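Local coordinates for aluminum resistance protein (Clostridium novyi, PDB 3I16) that probably cleaves carbon-sulfur bonds as a pyridoxal-phosphate-dependent lyase of the methionine gamma-lyase family, and may be involved in aluminum resistance, at residues V217-C220 and Y221-M225. Numbering follows the deposited sequence.
Sequences VDNC and YGEFM. With PLP (pyridoxal-5'-phosphate), chain J.
Asn219 O accepts the backbone N-H of Gly222 at 3.0 Å, closing a type II beta turn with Cys220 and Tyr221 at its corners. The bond is fairly straight, 160° at the hydrogen, although the donor lies tilted from the carbonyl plane. A second type II turn, Gly222 to Met225, follows at once. Glu223 folds back across the first: its CB leads to CG, which lies 3.7 Å from Asn219 ND2, and a bend there (chi2 89°) turns the carboxylate over the Asn219 carbonyl, with Glu223 CD 3.6 Å and OE2 3.4 Å from Asn219 O and OE1 slightly farther off. OE1 and OE2 make no hydrogen bond with that oxygen; OE2 is instead bonded to Tyr256 OH. The Asn219 amide, its plane 69° from that of the carboxylate, is fixed by Arg184 at OD1 and by Glu229 and Tyr256 at ND2.

The double turn leaves the end of strand 214-218, in the mixed sheet of the large domain of a fold-type I PLP enzyme, and places three residues around the cofactor. Asp218 OD2 receives the pyridine N-H of PLP N1 in a very short bond of 2.5 Å, an acidic partner that would be expected to favour a protonated ring nitrogen. Asp218 OD1 accepts Cys220 N at 3.2 Å, an Asx turn that would limit rotation of the carboxylate. Cys220 SG sits over one face of the pyridine ring, 3.6 Å from PLP C5. Tyr221 brings its ring edge to the cofactor hydroxyl, with CE2 3.1 Å from PLP O3 and that oxygen in the ring plane, while the phenol OH is hydrogen-bonded to Ser388 and weakly to Lys244.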
loop_
_atom_site.group_PDB
_atom_site.type_symbol
_atom_site.label_atom_id
_atom_site.label_comp_id
_atom_site.label_asym_id
_atom_site.label_seq_id
_atom_site.Cartn_x
_atom_site.Cartn_y
_atom_site.Cartn_z
ATOM N N VAL B 217 -5.144 -31.735 9.130
ATOM C CA VAL B 217 -6.082 -31.059 10.024
ATOM C C VAL B 217 -6.421 -29.657 9.561
ATOM O O VAL B 217 -5.538 -28.844 9.271
ATOM C CB VAL B 217 -5.539 -30.947 11.464
ATOM C CG1 VAL B 217 -6.612 -30.295 12.377
ATOM C CG2 VAL B 217 -5.126 -32.319 11.991
ATOM N N ASP B 218 -7.723 -29.407 9.486
ATOM C CA ASP B 218 -8.311 -28.083 9.257
ATOM C C ASP B 218 -8.249 -27.465 10.633
ATOM O O ASP B 218 -9.030 -27.827 11.517
ATOM C CB ASP B 218 -9.770 -28.259 8.806
ATOM C CG ASP B 218 -10.564 -26.954 8.755
ATOM O OD1 ASP B 218 -10.082 -25.889 9.199
ATOM O OD2 ASP B 218 -11.691 -27.015 8.226
ATOM N N ASN B 219 -7.327 -26.534 10.808
ATOM C CA ASN B 219 -7.036 -25.929 12.091
ATOM C C ASN B 219 -7.751 -24.598 12.352
ATOM O O ASN B 219 -7.552 -23.993 13.411
ATOM C CB ASN B 219 -5.508 -25.717 12.214
ATOM C CG ASN B 219 -5.034 -25.704 13.664
ATOM O OD1 ASN B 219 -5.539 -26.475 14.478
ATOM N ND2 ASN B 219 -4.065 -24.843 13.992
ATOM N N CYS B 220 -8.553 -24.130 11.399
ATOM C CA CYS B 220 -9.279 -22.866 11.570
ATOM C C CYS B 220 -9.948 -22.720 12.929
ATOM O O CYS B 220 -10.676 -23.622 13.354
ATOM C CB CYS B 220 -10.370 -22.737 10.528
ATOM S SG CYS B 220 -9.774 -22.346 8.890
ATOM N N TYR B 221 -9.702 -21.577 13.570
ATOM C CA TYR B 221 -10.255 -21.203 14.889
ATOM C C TYR B 221 -9.603 -21.824 16.112
ATOM O O TYR B 221 -9.891 -21.407 17.230
ATOM C CB TYR B 221 -11.755 -21.440 14.982
ATOM C CG TYR B 221 -12.604 -20.558 14.095
ATOM C CD1 TYR B 221 -12.628 -19.174 14.284
ATOM C CD2 TYR B 221 -13.443 -21.098 13.158
ATOM C CE1 TYR B 221 -13.422 -18.380 13.519
ATOM C CE2 TYR B 221 -14.252 -20.306 12.399
ATOM C CZ TYR B 221 -14.244 -18.963 12.583
ATOM O OH TYR B 221 -15.048 -18.202 11.798
ATOM N N GLY B 222 -8.693 -22.771 15.913
ATOM C CA GLY B 222 -8.033 -23.452 17.022
ATOM C C GLY B 222 -6.659 -22.950 17.373
ATOM O O GLY B 222 -6.102 -23.375 18.383
ATOM N N GLU B 223 -6.119 -22.023 16.568
ATOM C CA GLU B 223 -4.760 -21.550 16.795
ATOM C C GLU B 223 -4.644 -20.859 18.147
ATOM O O GLU B 223 -5.493 -20.044 18.519
ATOM C CB GLU B 223 -4.285 -20.597 15.691
ATOM C CG GLU B 223 -4.367 -21.146 14.280
ATOM C CD GLU B 223 -5.685 -20.908 13.570
ATOM O OE1 GLU B 223 -6.656 -20.419 14.194
ATOM O OE2 GLU B 223 -5.760 -21.269 12.378
ATOM N N PHE B 224 -3.622 -21.251 18.899
ATOM C CA PHE B 224 -3.332 -20.710 20.232
ATOM C C PHE B 224 -4.377 -20.983 21.352
ATOM O O PHE B 224 -4.339 -20.360 22.412
ATOM C CB PHE B 224 -2.960 -19.237 20.124
ATOM C CG PHE B 224 -1.865 -18.981 19.108
ATOM C CD1 PHE B 224 -0.616 -19.536 19.276
ATOM C CD2 PHE B 224 -2.106 -18.223 17.986
ATOM C CE1 PHE B 224 0.385 -19.324 18.340
ATOM C CE2 PHE B 224 -1.111 -18.014 17.039
ATOM C CZ PHE B 224 0.136 -18.561 17.222
HETATM N N MSE B 225 -5.248 -21.965 21.146
HETATM C CA MSE B 225 -6.194 -22.369 22.186
HETATM C C MSE B 225 -5.500 -23.220 23.245
HETATM O O MSE B 225 -5.968 -23.312 24.393
HETATM C CB MSE B 225 -7.354 -23.161 21.596
HETATM C CG MSE B 225 -8.256 -22.405 20.662
HETATM SE SE MSE B 225 -9.275 -20.973 21.495
HETATM C CE MSE B 225 -7.975 -19.564 21.335
HETATM N N1 PLP J . -13.079 -24.938 8.201
HETATM C C2 PLP J . -13.738 -24.549 9.328
HETATM C C2A PLP J . -14.103 -25.564 10.366
HETATM C C3 PLP J . -14.049 -23.199 9.486
HETATM O O3 PLP J . -14.703 -22.803 10.627
HETATM C C4 PLP J . -13.702 -22.264 8.500
HETATM C C5 PLP J . -13.034 -22.680 7.352
HETATM C C6 PLP J . -12.721 -24.018 7.232
HETATM C C5A PLP J . -12.589 -21.737 6.250
HETATM O O4P PLP J . -13.572 -20.815 5.912
HETATM P P PLP J . -13.357 -19.519 4.938
HETATM O O1P PLP J . -12.155 -18.655 5.290
HETATM O O2P PLP J . -14.599 -18.705 5.213
HETATM O O3P PLP J . -13.229 -20.004 3.502
#